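Local atomic coordinates of L544 (Acanthamoeba polyphaga mimivirus, PDB entry 4AMQ), a protein that probably acts as a metal-dependent nucleotidyl transferase, with a transferase domain joined to a helical domain. Residues A[23-35]-A[51-64]. Sequence-based numbering, arbitrary orientation.
Sequences MLIFTYKLERYIK and YQIKGSFRRRIPYI
Arg60 lies over one face of the Phe26 ring, with its CB 3.6 Å from the ring centroid in a CH-pi contact. Phe57 comes to the edge of the same ring, Phe57 CE1 to Phe26 CE2 at 3.5 Å, with the two ring planes 56° apart. The Arg60 guanidinium stands almost perpendicular to the Phe26 ring and turns one face to Tyr28 OH, with Phe26 CZ and Glu31 OE1 at its edge. The Arg60 side chain runs extended from CG to NE (chi3 161°), which carries the guanidinium past the Phe26 ring to Glu31. The grip there is side-on: Arg60 NE donates to Glu31 OE1 at 2.8 Å and Arg60 NH2 to Glu31 OE2 at 2.9 Å. Lys35 NZ takes the anti lone pair of Glu31 OE2, so that oxygen serves two cations. In the nucleotidyltransferase domain, this joins helix 28-42 to the connection after edge strand 51-54, where a Schellman motif ends the short helix at Arg60. The connection leads into strand 66-72, whose Asp66 and Asp68 bind manganese. Phe57 also meets Ile34 CD1 and touches Ile67 of that strand. Ahead of the helix, Phe26 N donates to Pro62 O at 2.9 Å. Ile64 CD1 meets Leu30 CD2 tip to tip at a tight 3.4 Å.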
# COMPACT_ATOMS: atom_id res chain seq x y z
N MET A 23 -2.55 17.48 -11.44
CA MET A 23 -2.53 16.52 -10.34
C MET A 23 -3.79 15.66 -10.33
O MET A 23 -4.83 16.06 -10.84
CB MET A 23 -2.40 17.25 -9.01
CG MET A 23 -1.11 18.02 -8.84
SD MET A 23 -0.97 18.73 -7.19
CE MET A 23 -2.41 19.79 -7.16
N LEU A 24 -3.68 14.48 -9.73
CA LEU A 24 -4.83 13.60 -9.57
C LEU A 24 -5.65 14.00 -8.34
O LEU A 24 -5.33 13.61 -7.21
CB LEU A 24 -4.40 12.14 -9.45
CG LEU A 24 -5.56 11.14 -9.38
CD1 LEU A 24 -6.32 11.13 -10.69
CD2 LEU A 24 -5.07 9.74 -9.03
N ILE A 25 -6.69 14.79 -8.57
CA ILE A 25 -7.55 15.27 -7.50
C ILE A 25 -8.93 14.64 -7.65
O ILE A 25 -9.34 14.29 -8.75
CB ILE A 25 -7.69 16.80 -7.54
CG1 ILE A 25 -6.31 17.47 -7.56
CG2 ILE A 25 -8.50 17.30 -6.35
CD1 ILE A 25 -5.51 17.28 -6.29
N PHE A 26 -9.65 14.48 -6.54
CA PHE A 26 -10.97 13.89 -6.63
C PHE A 26 -11.96 14.82 -7.32
O PHE A 26 -12.02 16.02 -7.02
CB PHE A 26 -11.50 13.49 -5.24
CG PHE A 26 -12.79 12.73 -5.29
CD1 PHE A 26 -13.99 13.40 -5.43
CD2 PHE A 26 -12.79 11.35 -5.24
CE1 PHE A 26 -15.18 12.70 -5.48
CE2 PHE A 26 -13.98 10.64 -5.29
CZ PHE A 26 -15.17 11.32 -5.42
N THR A 27 -12.72 14.26 -8.26
CA THR A 27 -13.87 14.93 -8.85
C THR A 27 -14.91 13.85 -9.14
O THR A 27 -14.58 12.66 -9.18
CB THR A 27 -13.54 15.66 -10.17
OG1 THR A 27 -13.09 14.73 -11.15
CG2 THR A 27 -12.47 16.72 -9.95
N TYR A 28 -16.16 14.25 -9.34
CA TYR A 28 -17.21 13.28 -9.63
C TYR A 28 -17.09 12.75 -11.06
O TYR A 28 -17.54 11.64 -11.36
CB TYR A 28 -18.60 13.87 -9.36
CG TYR A 28 -18.88 13.99 -7.88
CD1 TYR A 28 -19.26 12.88 -7.15
CD2 TYR A 28 -18.76 15.20 -7.22
CE1 TYR A 28 -19.52 12.97 -5.80
CE2 TYR A 28 -19.02 15.30 -5.88
CZ TYR A 28 -19.39 14.18 -5.17
OH TYR A 28 -19.65 14.26 -3.82
N LYS A 29 -16.47 13.54 -11.93
CA LYS A 29 -16.16 13.08 -13.28
C LYS A 29 -15.18 11.91 -13.19
O LYS A 29 -15.31 10.92 -13.90
CB LYS A 29 -15.55 14.22 -14.10
CG LYS A 29 -15.09 13.81 -15.49
CD LYS A 29 -14.46 14.98 -16.23
CE LYS A 29 -13.98 14.55 -17.61
NZ LYS A 29 -15.10 14.09 -18.47
N LEU A 30 -14.21 12.04 -12.30
CA LEU A 30 -13.22 10.99 -12.09
C LEU A 30 -13.84 9.75 -11.43
O LEU A 30 -13.60 8.63 -11.88
CB LEU A 30 -12.06 11.51 -11.24
CG LEU A 30 -10.89 10.55 -11.05
CD1 LEU A 30 -10.36 10.07 -12.39
CD2 LEU A 30 -9.78 11.21 -10.25
N GLU A 31 -14.64 9.96 -10.39
CA GLU A 31 -15.32 8.85 -9.72
C GLU A 31 -16.18 8.06 -10.70
O GLU A 31 -16.15 6.82 -10.71
CB GLU A 31 -16.19 9.36 -8.56
CG GLU A 31 -16.84 8.24 -7.74
CD GLU A 31 -17.80 8.75 -6.67
OE1 GLU A 31 -17.58 9.86 -6.14
OE2 GLU A 31 -18.77 8.03 -6.36
N ARG A 32 -16.94 8.77 -11.53
CA ARG A 32 -17.80 8.13 -12.52
C ARG A 32 -16.95 7.34 -13.52
O ARG A 32 -17.30 6.22 -13.89
CB ARG A 32 -18.65 9.17 -13.25
CG ARG A 32 -19.90 8.60 -13.91
CD ARG A 32 -21.11 8.63 -12.98
NE ARG A 32 -21.06 7.60 -11.95
CZ ARG A 32 -21.69 6.43 -12.03
NH1 ARG A 32 -22.41 6.14 -13.10
NH2 ARG A 32 -21.59 5.55 -11.04
N TYR A 33 -15.84 7.92 -13.95
CA TYR A 33 -14.93 7.23 -14.85
C TYR A 33 -14.42 5.94 -14.22
O TYR A 33 -14.37 4.90 -14.87
CB TYR A 33 -13.75 8.13 -15.23
CG TYR A 33 -12.69 7.43 -16.05
CD1 TYR A 33 -12.87 7.22 -17.41
CD2 TYR A 33 -11.51 6.97 -15.47
CE1 TYR A 33 -11.90 6.58 -18.17
CE2 TYR A 33 -10.55 6.33 -16.21
CZ TYR A 33 -10.75 6.13 -17.57
OH TYR A 33 -9.78 5.49 -18.31
N ILE A 34 -14.04 6.03 -12.94
CA ILE A 34 -13.57 4.86 -12.20
C ILE A 34 -14.65 3.79 -12.10
O ILE A 34 -14.41 2.63 -12.43
CB ILE A 34 -13.08 5.25 -10.79
CG1 ILE A 34 -11.78 6.07 -10.89
CG2 ILE A 34 -12.86 4.01 -9.94
CD1 ILE A 34 -11.25 6.55 -9.56
N LYS A 35 -15.84 4.19 -11.67
CA LYS A 35 -16.95 3.26 -11.51
C LYS A 35 -17.46 2.70 -12.84
O LYS A 35 -17.86 1.54 -12.91
CB LYS A 35 -18.10 3.92 -10.76
CG LYS A 35 -17.79 4.26 -9.31
CD LYS A 35 -18.92 5.06 -8.70
CE LYS A 35 -19.03 4.82 -7.21
NZ LYS A 35 -20.14 5.61 -6.62
N TYR A 51 -20.40 -4.88 -4.48
CA TYR A 51 -19.12 -4.32 -4.05
C TYR A 51 -19.29 -3.05 -3.23
O TYR A 51 -20.23 -2.28 -3.43
CB TYR A 51 -18.18 -4.09 -5.25
CG TYR A 51 -18.42 -2.82 -6.05
CD1 TYR A 51 -18.00 -1.58 -5.58
CD2 TYR A 51 -19.02 -2.87 -7.30
CE1 TYR A 51 -18.20 -0.42 -6.32
CE2 TYR A 51 -19.22 -1.72 -8.05
CZ TYR A 51 -18.81 -0.50 -7.55
OH TYR A 51 -19.00 0.65 -8.29
N GLN A 52 -18.36 -2.84 -2.30
CA GLN A 52 -18.38 -1.64 -1.46
C GLN A 52 -17.03 -0.94 -1.47
O GLN A 52 -15.98 -1.58 -1.29
CB GLN A 52 -18.77 -1.99 -0.03
CG GLN A 52 -19.15 -0.77 0.81
CD GLN A 52 -20.64 -0.72 1.14
OE1 GLN A 52 -21.18 -1.65 1.74
NE2 GLN A 52 -21.30 0.36 0.74
N ILE A 53 -17.05 0.37 -1.68
CA ILE A 53 -15.84 1.17 -1.63
C ILE A 53 -15.48 1.49 -0.18
O ILE A 53 -16.32 1.96 0.58
CB ILE A 53 -16.01 2.47 -2.42
CG1 ILE A 53 -16.35 2.15 -3.88
CG2 ILE A 53 -14.76 3.34 -2.32
CD1 ILE A 53 -16.55 3.36 -4.75
N LYS A 54 -14.23 1.23 0.19
CA LYS A 54 -13.78 1.47 1.55
C LYS A 54 -12.68 2.52 1.59
O LYS A 54 -12.25 3.02 0.55
CB LYS A 54 -13.26 0.17 2.18
CG LYS A 54 -14.27 -0.97 2.18
CD LYS A 54 -15.47 -0.67 3.06
CE LYS A 54 -16.46 -1.83 3.06
NZ LYS A 54 -17.72 -1.50 3.78
N GLY A 55 -12.24 2.86 2.80
CA GLY A 55 -11.06 3.68 2.99
C GLY A 55 -11.15 5.11 2.50
O GLY A 55 -12.21 5.73 2.53
N SER A 56 -10.01 5.63 2.04
CA SER A 56 -9.89 7.04 1.69
C SER A 56 -10.72 7.45 0.48
O SER A 56 -11.19 8.59 0.41
CB SER A 56 -8.41 7.40 1.46
OG SER A 56 -7.89 6.73 0.32
N PHE A 57 -10.91 6.54 -0.47
CA PHE A 57 -11.71 6.85 -1.65
C PHE A 57 -13.19 7.00 -1.31
O PHE A 57 -13.89 7.83 -1.87
CB PHE A 57 -11.51 5.81 -2.74
CG PHE A 57 -12.13 6.18 -4.06
CD1 PHE A 57 -11.70 7.30 -4.75
CD2 PHE A 57 -13.13 5.40 -4.61
CE1 PHE A 57 -12.26 7.64 -5.96
CE2 PHE A 57 -13.70 5.74 -5.83
CZ PHE A 57 -13.27 6.86 -6.50
N ARG A 58 -13.67 6.17 -0.38
CA ARG A 58 -15.04 6.29 0.11
C ARG A 58 -15.26 7.67 0.74
O ARG A 58 -16.34 8.25 0.63
CB ARG A 58 -15.36 5.19 1.12
CG ARG A 58 -16.67 5.39 1.88
CD ARG A 58 -16.92 4.26 2.87
NE ARG A 58 -15.72 3.95 3.65
CZ ARG A 58 -15.65 2.98 4.56
NH1 ARG A 58 -16.71 2.23 4.82
NH2 ARG A 58 -14.51 2.77 5.22
N ARG A 59 -14.22 8.19 1.38
CA ARG A 59 -14.27 9.53 1.98
C ARG A 59 -14.00 10.61 0.95
O ARG A 59 -14.08 11.80 1.25
CB ARG A 59 -13.26 9.64 3.13
CG ARG A 59 -13.64 8.85 4.37
CD ARG A 59 -12.62 9.06 5.49
NE ARG A 59 -11.36 8.37 5.23
CZ ARG A 59 -10.18 8.96 5.14
NH1 ARG A 59 -10.07 10.27 5.30
NH2 ARG A 59 -9.09 8.24 4.91
N ARG A 60 -13.66 10.19 -0.27
CA ARG A 60 -13.42 11.11 -1.37
C ARG A 60 -12.39 12.18 -1.03
O ARG A 60 -12.61 13.37 -1.30
CB ARG A 60 -14.73 11.78 -1.80
CG ARG A 60 -15.80 10.81 -2.29
CD ARG A 60 -17.08 11.54 -2.64
NE ARG A 60 -17.96 10.74 -3.50
CZ ARG A 60 -18.94 9.96 -3.05
NH1 ARG A 60 -19.17 9.87 -1.75
NH2 ARG A 60 -19.68 9.28 -3.91
N ILE A 61 -11.28 11.78 -0.42
CA ILE A 61 -10.21 12.72 -0.09
C ILE A 61 -9.70 13.41 -1.36
O ILE A 61 -9.62 12.79 -2.42
CB ILE A 61 -9.03 12.03 0.62
CG1 ILE A 61 -8.40 10.96 -0.28
CG2 ILE A 61 -9.49 11.42 1.94
CD1 ILE A 61 -7.12 10.39 0.26
N PRO A 62 -9.36 14.70 -1.25
CA PRO A 62 -8.98 15.50 -2.42
C PRO A 62 -7.75 14.95 -3.14
O PRO A 62 -7.73 14.94 -4.37
CB PRO A 62 -8.69 16.88 -1.82
CG PRO A 62 -8.42 16.64 -0.38
CD PRO A 62 -9.30 15.48 -0.00
N TYR A 63 -6.74 14.51 -2.40
CA TYR A 63 -5.53 13.99 -3.01
C TYR A 63 -5.54 12.47 -3.08
O TYR A 63 -4.93 11.80 -2.25
CB TYR A 63 -4.29 14.48 -2.26
CG TYR A 63 -4.08 15.97 -2.35
CD1 TYR A 63 -3.43 16.54 -3.45
CD2 TYR A 63 -4.51 16.82 -1.34
CE1 TYR A 63 -3.23 17.90 -3.53
CE2 TYR A 63 -4.31 18.18 -1.41
CZ TYR A 63 -3.67 18.72 -2.51
OH TYR A 63 -3.48 20.08 -2.59
N ILE A 64 -6.24 11.94 -4.08
CA ILE A 64 -6.42 10.50 -4.21
C ILE A 64 -5.11 9.73 -4.07
O ILE A 64 -4.10 10.07 -4.68
CB ILE A 64 -7.08 10.14 -5.56
CG1 ILE A 64 -8.44 10.82 -5.68
CG2 ILE A 64 -7.23 8.63 -5.70
CD1 ILE A 64 -9.16 10.52 -6.97